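Rho guanine nucleotide exchange factor 11 (Homo sapiens, PDB 5JHH) probably activates Rho-family GTPases by promoting exchange of GDP for GTP, through a RhoGEF (DH) domain followed by a PH domain. Local coordinates at residues Ala14-Gln18 / Arg19-Arg23; Pro68-Pro71 / Glu72-Ile76. All coordinates share one frame; numbering follows the deposited sequence.

Interaction 1: Ala14-Gln18 / Arg19-Arg23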
ATOM      1  N   ALA A  14     -23.864 -32.039   5.486  1.00 88.95           N
ATOM      2  CA  ALA A  14     -23.957 -32.721   6.790  1.00 84.53           C
ATOM      3  C   ALA A  14     -22.794 -33.675   6.979  1.00 82.51           C
ATOM      4  O   ALA A  14     -22.209 -33.738   8.066  1.00 82.86           O
ATOM      5  CB  ALA A  14     -25.279 -33.459   6.927  1.00 82.70           C
ATOM      6  N   GLY A  15     -22.428 -34.351   5.887  1.00 75.28           N
ATOM      7  CA  GLY A  15     -21.339 -35.314   5.875  1.00 75.81           C
ATOM      8  C   GLY A  15     -20.019 -34.832   6.457  1.00 80.29           C
ATOM      9  O   GLY A  15     -19.184 -35.641   6.864  1.00 83.95           O
ATOM     10  N   LEU A  16     -19.824 -33.520   6.531  1.00 71.31           N
ATOM     11  CA  LEU A  16     -18.480 -32.979   6.702  1.00 63.14           C
ATOM     12  C   LEU A  16     -18.194 -32.355   8.064  1.00 56.14           C
ATOM     13  O   LEU A  16     -19.088 -31.914   8.778  1.00 56.73           O
ATOM     14  CB  LEU A  16     -18.217 -31.936   5.619  1.00 59.21           C
ATOM     15  CG  LEU A  16     -18.600 -32.384   4.211  1.00 57.91           C
ATOM     16  CD1 LEU A  16     -18.620 -31.190   3.276  1.00 53.05           C
ATOM     17  CD2 LEU A  16     -17.649 -33.463   3.706  1.00 60.31           C
ATOM     18  N   THR A  17     -16.913 -32.304   8.385  1.00 50.11           N
ATOM     19  CA  THR A  17     -16.433 -31.614   9.570  1.00 52.48           C
ATOM     20  C   THR A  17     -16.415 -30.091   9.373  1.00 55.21           C
ATOM     21  O   THR A  17     -16.386 -29.602   8.249  1.00 51.12           O
ATOM     22  CB  THR A  17     -15.010 -32.093   9.942  1.00 61.21           C
ATOM     23  OG1 THR A  17     -14.342 -31.068  10.680  1.00 70.65           O
ATOM     24  CG2 THR A  17     -14.144 -32.436   8.695  1.00 55.82           C
ATOM     25  N   GLN A  18     -16.397 -29.352  10.477  1.00 55.41           N
ATOM     26  CA  GLN A  18     -16.316 -27.886  10.453  1.00 60.49           C
ATOM     27  C   GLN A  18     -15.065 -27.400   9.707  1.00 61.12           C
ATOM     28  O   GLN A  18     -15.121 -26.437   8.947  1.00 58.28           O
ATOM     29  CB  GLN A  18     -16.298 -27.332  11.893  1.00 61.53           C
ATOM     30  CG  GLN A  18     -16.480 -25.814  12.047  1.00 61.33           C
ATOM     31  CD  GLN A  18     -17.812 -25.287  11.512  1.00 69.32           C
ATOM     32  OE1 GLN A  18     -18.008 -24.080  11.417  1.00 73.08           O
ATOM     33  NE2 GLN A  18     -18.736 -26.186  11.170  1.00 71.66           N
ATOM     34  N   ARG A  19     -13.939 -28.051   9.980  1.00 56.44           N
ATOM     35  CA  ARG A  19     -12.697 -27.775   9.298  1.00 54.90           C
ATOM     36  C   ARG A  19     -12.855 -27.949   7.796  1.00 51.11           C
ATOM     37  O   ARG A  19     -12.440 -27.097   7.043  1.00 49.83           O
ATOM     38  CB  ARG A  19     -11.599 -28.696   9.807  1.00 61.64           C
ATOM     39  CG  ARG A  19     -10.186 -28.260   9.442  1.00 69.30           C
ATOM     40  CD  ARG A  19      -9.174 -29.350   9.762  1.00 70.22           C
ATOM     41  NE  ARG A  19      -7.833 -28.830  10.029  1.00 77.92           N
ATOM     42  CZ  ARG A  19      -7.490 -28.120  11.103  1.00 80.98           C
ATOM     43  NH1 ARG A  19      -6.236 -27.709  11.250  1.00 78.32           N
ATOM     44  NH2 ARG A  19      -8.394 -27.800  12.025  1.00 89.63           N
ATOM     45  N   GLU A  20     -13.468 -29.035   7.354  1.00 46.35           N
ATOM     46  CA  GLU A  20     -13.595 -29.282   5.935  1.00 48.66           C
ATOM     47  C   GLU A  20     -14.669 -28.388   5.296  1.00 49.71           C
ATOM     48  O   GLU A  20     -14.607 -28.070   4.108  1.00 48.49           O
ATOM     49  CB  GLU A  20     -13.880 -30.759   5.661  1.00 54.58           C
ATOM     50  CG  GLU A  20     -14.240 -31.099   4.207  1.00 63.48           C
ATOM     51  CD  GLU A  20     -13.125 -30.815   3.187  1.00 63.69           C
ATOM     52  OE1 GLU A  20     -12.503 -31.779   2.699  1.00 63.87           O
ATOM     53  OE2 GLU A  20     -12.886 -29.639   2.844  1.00 64.57           O
ATOM     54  N   ILE A  21     -15.646 -27.966   6.083  1.00 52.08           N
ATOM     55  CA  ILE A  21     -16.604 -26.989   5.612  1.00 46.59           C
ATOM     56  C   ILE A  21     -15.854 -25.679   5.349  1.00 45.51           C
ATOM     57  O   ILE A  21     -16.049 -25.039   4.332  1.00 39.52           O
ATOM     58  CB  ILE A  21     -17.681 -26.692   6.664  1.00 49.21           C
ATOM     59  CG1 ILE A  21     -18.456 -27.959   7.064  1.00 57.25           C
ATOM     60  CG2 ILE A  21     -18.633 -25.609   6.148  1.00 45.63           C
ATOM     61  CD1 ILE A  21     -19.778 -28.142   6.338  1.00 60.97           C
ATOM     62  N   ASP A  22     -15.018 -25.284   6.310  1.00 41.85           N
ATOM     63  CA  ASP A  22     -14.327 -24.011   6.259  1.00 44.47           C
ATOM     64  C   ASP A  22     -13.322 -23.976   5.117  1.00 44.23           C
ATOM     65  O   ASP A  22     -13.215 -22.969   4.446  1.00 37.64           O
ATOM     66  CB  ASP A  22     -13.618 -23.716   7.583  1.00 47.70           C
ATOM     67  CG  ASP A  22     -14.601 -23.472   8.725  1.00 50.33           C
ATOM     68  OD1 ASP A  22     -15.816 -23.665   8.514  1.00 48.55           O
ATOM     69  OD2 ASP A  22     -14.152 -23.138   9.840  1.00 54.92           O
ATOM     70  N   ARG A  23     -12.609 -25.085   4.928  1.00 38.99           N
ATOM     71  CA  ARG A  23     -11.735 -25.297   3.798  1.00 35.83           C
ATOM     72  C   ARG A  23     -12.480 -25.083   2.503  1.00 37.24           C
ATOM     73  O   ARG A  23     -12.008 -24.340   1.634  1.00 41.43           O
ATOM     74  CB  ARG A  23     -11.158 -26.709   3.853  1.00 35.65           C
ATOM     75  CG  ARG A  23     -10.017 -26.952   2.905  1.00 35.80           C
ATOM     76  CD  ARG A  23      -9.609 -28.413   2.893  1.00 37.65           C
ATOM     77  NE  ARG A  23      -8.773 -28.656   1.739  1.00 40.86           N
ATOM     78  CZ  ARG A  23      -9.176 -29.229   0.605  1.00 41.00           C
ATOM     79  NH1 ARG A  23      -8.311 -29.331  -0.377  1.00 37.66           N
ATOM     80  NH2 ARG A  23     -10.405 -29.729   0.455  1.00 40.94           N
TER

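Interaction 2: Pro68-Pro71 / Glu72-Ile76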
ATOM      1  N   PRO A  68      -0.164  -1.755 -20.886  1.00 25.31           N
ATOM      2  CA  PRO A  68       0.902  -2.411 -21.650  1.00 24.33           C
ATOM      3  C   PRO A  68       0.632  -3.764 -22.257  1.00 27.56           C
ATOM      4  O   PRO A  68       1.114  -4.027 -23.315  1.00 30.60           O
ATOM      5  CB  PRO A  68       2.004  -2.584 -20.636  1.00 26.08           C
ATOM      6  CG  PRO A  68       1.806  -1.529 -19.693  1.00 26.50           C
ATOM      7  CD  PRO A  68       0.383  -1.582 -19.455  1.00 24.80           C
ATOM      8  N   ASN A  69      -0.083  -4.626 -21.562  1.00 26.40           N
ATOM      9  CA  ASN A  69      -0.144  -6.018 -21.887  1.00 24.67           C
ATOM     10  C   ASN A  69      -1.402  -6.627 -21.331  1.00 26.49           C
ATOM     11  O   ASN A  69      -1.389  -7.656 -20.734  1.00 25.43           O
ATOM     12  CB  ASN A  69       1.069  -6.692 -21.287  1.00 25.33           C
ATOM     13  CG  ASN A  69       1.150  -6.489 -19.800  1.00 28.56           C
ATOM     14  OD1 ASN A  69       0.481  -5.687 -19.259  1.00 27.90           O
ATOM     15  ND2 ASN A  69       1.983  -7.211 -19.174  1.00 27.97           N
ATOM     16  N   LEU A  70      -2.496  -5.945 -21.548  1.00 24.43           N
ATOM     17  CA  LEU A  70      -3.768  -6.321 -21.008  1.00 25.97           C
ATOM     18  C   LEU A  70      -4.278  -7.665 -21.497  1.00 28.39           C
ATOM     19  O   LEU A  70      -4.743  -8.445 -20.717  1.00 28.75           O
ATOM     20  CB  LEU A  70      -4.797  -5.226 -21.246  1.00 24.22           C
ATOM     21  CG  LEU A  70      -6.158  -5.376 -20.595  1.00 23.90           C
ATOM     22  CD1 LEU A  70      -6.071  -5.625 -19.135  1.00 21.47           C
ATOM     23  CD2 LEU A  70      -7.074  -4.214 -20.840  1.00 23.72           C
ATOM     24  N   PRO A  71      -4.160  -7.889 -22.881  1.00 27.67           N
ATOM     25  CA  PRO A  71      -4.654  -9.199 -23.304  1.00 25.41           C
ATOM     26  C   PRO A  71      -3.895 -10.359 -22.717  1.00 26.36           C
ATOM     27  O   PRO A  71      -4.471 -11.375 -22.512  1.00 25.68           O
ATOM     28  CB  PRO A  71      -4.492  -9.191 -24.807  1.00 25.23           C
ATOM     29  CG  PRO A  71      -4.516  -7.805 -25.186  1.00 26.25           C
ATOM     30  CD  PRO A  71      -3.717  -7.159 -24.159  1.00 25.14           C
ATOM     31  N   GLU A  72      -2.623 -10.173 -22.448  1.00 25.59           N
ATOM     32  CA  GLU A  72      -1.772 -11.194 -21.844  1.00 29.44           C
ATOM     33  C   GLU A  72      -2.179 -11.392 -20.404  1.00 26.15           C
ATOM     34  O   GLU A  72      -2.223 -12.516 -19.903  1.00 26.26           O
ATOM     35  CB  GLU A  72      -0.306 -10.773 -21.893  1.00 33.71           C
ATOM     36  CG  GLU A  72       0.327 -10.856 -23.275  1.00 42.06           C
ATOM     37  CD  GLU A  72       0.129  -9.645 -24.220  1.00 48.75           C
ATOM     38  OE1 GLU A  72      -0.629  -8.650 -23.984  1.00 44.12           O
ATOM     39  OE2 GLU A  72       0.777  -9.715 -25.286  1.00 61.90           O
ATOM     40  N   LEU A  73      -2.446 -10.278 -19.739  1.00 23.11           N
ATOM     41  CA  LEU A  73      -2.889 -10.286 -18.360  1.00 26.51           C
ATOM     42  C   LEU A  73      -4.192 -11.030 -18.206  1.00 23.31           C
ATOM     43  O   LEU A  73      -4.312 -11.907 -17.374  1.00 26.50           O
ATOM     44  CB  LEU A  73      -3.034  -8.874 -17.825  1.00 25.08           C
ATOM     45  CG  LEU A  73      -3.252  -8.771 -16.331  1.00 24.23           C
ATOM     46  CD1 LEU A  73      -2.080  -9.354 -15.576  1.00 23.03           C
ATOM     47  CD2 LEU A  73      -3.370  -7.294 -15.985  1.00 28.14           C
ATOM     48  N   ILE A  74      -5.105 -10.782 -19.115  1.00 22.95           N
ATOM     49  CA  ILE A  74      -6.380 -11.449 -19.095  1.00 24.91           C
ATOM     50  C   ILE A  74      -6.230 -12.961 -19.286  1.00 27.18           C
ATOM     51  O   ILE A  74      -6.881 -13.748 -18.576  1.00 25.74           O
ATOM     52  CB  ILE A  74      -7.280 -10.853 -20.173  1.00 25.89           C
ATOM     53  CG1 ILE A  74      -7.813  -9.496 -19.687  1.00 27.32           C
ATOM     54  CG2 ILE A  74      -8.361 -11.817 -20.603  1.00 22.70           C
ATOM     55  CD1 ILE A  74      -8.613  -8.732 -20.750  1.00 27.64           C
ATOM     56  N   GLU A  75      -5.385 -13.368 -20.225  1.00 27.00           N
ATOM     57  CA  GLU A  75      -5.139 -14.787 -20.442  1.00 29.08           C
ATOM     58  C   GLU A  75      -4.416 -15.519 -19.259  1.00 28.22           C
ATOM     59  O   GLU A  75      -4.741 -16.640 -18.921  1.00 27.15           O
ATOM     60  CB  GLU A  75      -4.396 -14.952 -21.753  1.00 33.93           C
ATOM     61  CG  GLU A  75      -4.209 -16.400 -22.222  1.00 42.30           C
ATOM     62  CD  GLU A  75      -5.475 -17.242 -22.133  1.00 44.61           C
ATOM     63  OE1 GLU A  75      -6.605 -16.704 -22.280  1.00 47.48           O
ATOM     64  OE2 GLU A  75      -5.316 -18.449 -21.869  1.00 53.38           O
ATOM     65  N   ILE A  76      -3.496 -14.862 -18.580  1.00 25.41           N
ATOM     66  CA  ILE A  76      -2.981 -15.382 -17.332  1.00 24.13           C
ATOM     67  C   ILE A  76      -4.125 -15.840 -16.438  1.00 25.73           C
ATOM     68  O   ILE A  76      -4.068 -16.928 -15.827  1.00 24.15           O
ATOM     69  CB  ILE A  76      -2.262 -14.303 -16.494  1.00 27.24           C
ATOM     70  CG1 ILE A  76      -0.935 -13.859 -17.091  1.00 25.56           C
ATOM     71  CG2 ILE A  76      -2.064 -14.730 -15.045  1.00 30.58           C
ATOM     72  CD1 ILE A  76       0.058 -14.924 -17.249  1.00 27.20           C
TER

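Interaction 1: Ala14-Gln18 / Arg19-Arg23
Gln18 O accepts the backbone N-H of Asp22 at 2.9 Å from Asp22 N, an i to i+4 bond in the opening turn of helix 18-54. The side chains of the same pair also meet. With CG anti to its backbone N (chi1 -169°) and the chain bent at chi2, Gln18 brings its amide across the carboxylate of Asp22, the two planes 78° apart. Gln18 OE1 and Asp22 OD1 are both acceptors and do not bond each other; the contact is made by Gln18 CG and CD against the carboxylate oxygens, CD lying 4.0 Å from Asp22 OD1. With a glycine at Asp22, Gln18 would probably find its amide freer to turn, and His183 would be likely to lose a side chain that now touches it.

Thr17 is the N-cap. Its OG1 accepts weakly from Arg19 N at 3.1 Å, bent to 134° at the hydrogen, while its methyl CG2 rests 3.5 Å from Glu20 CB, the two side chains crossing at about a right angle. One residue earlier, Leu16 folds back along the chain, and its CB lies 4.2 Å from Ile21 CD1. This pairing of the residue before the cap with the one four places after it is a hydrophobic staple; Leu16 CD2 also brushes the CG of Glu20. Glu20 then bends its carboxylate away from the cap. Glu20 OE2 receives a weak salt-bridge bond, in the guanidinium plane, from Arg23 NH2 at 3.4 Å, and another bond from Gln24; Arg23 in turn reaches Ile94 O and Lys95 O. The helix start thus combines a weak polar cap with the apolar staple, and acidic groups in its first turns would probably suit the positive end of the helix dipole.

Interaction 2: Pro68-Pro71 / Glu72-Ile76
Asn69 O begins helix 70-89 by accepting the N-H of Leu73, with Leu73 N at 3.0 Å, and Leu70 O and Pro71 O continue the i to i+4 ladder to Ile74 N and Glu75 N. Asn69 holds the N-cap position without a capping bond from its side chain: ND2 is spent instead on Val116 O. Pro71 fits in the first turn because its nitrogen, which has no hydrogen, owes no bond there to an earlier carbonyl.

Glu72 curls back over this turn. CG sits beside its own backbone N (chi1 -74°) and the chain bends again at chi2 (85°), which brings OE1 3.4 Å from Pro71 CD and also 3.4 Å from Asn69 CA. The ring and the acid run side by side, pointing the same way, in contacts of oxygen with carbon.

Another face of the turn is apolar. Leu70 CG meets Ile74 CD1 at 4.2 Å, the two chains crossing obliquely, and Leu70 CD1 approaches Leu73 CD2 at 4.5 Å. The turn is set into the helical body of the RhoGEF domain on two sides: Leu70 and Ile74 lie on helix 18-54 at Leu41, Asp45 and Tyr49, while Leu73 and Asn69 pack on Phe120 of helix 107-121.

In the fold
Both contacts illustrate how a helix is started, yet at different depths. Interaction 1 is a surface contact about 38 Å from the centre of the chain, interaction 2 a partly buried one at about 19 Å, and their nearest atoms are about 20 Å apart. Helix 18-54 ties them together: Ala14-Arg23 spans the loop before it and its first turns, whereas Leu70 and Ile74 of interaction 2 pack against it farther along. At the exposed start the cap residue offers its hydroxyl, weakly, to its own helix and charged groups pair nearby; at the partly buried one the cap side chain is committed to another part of the fold, and leucine and isoleucine side chains pack against neighbouring helices.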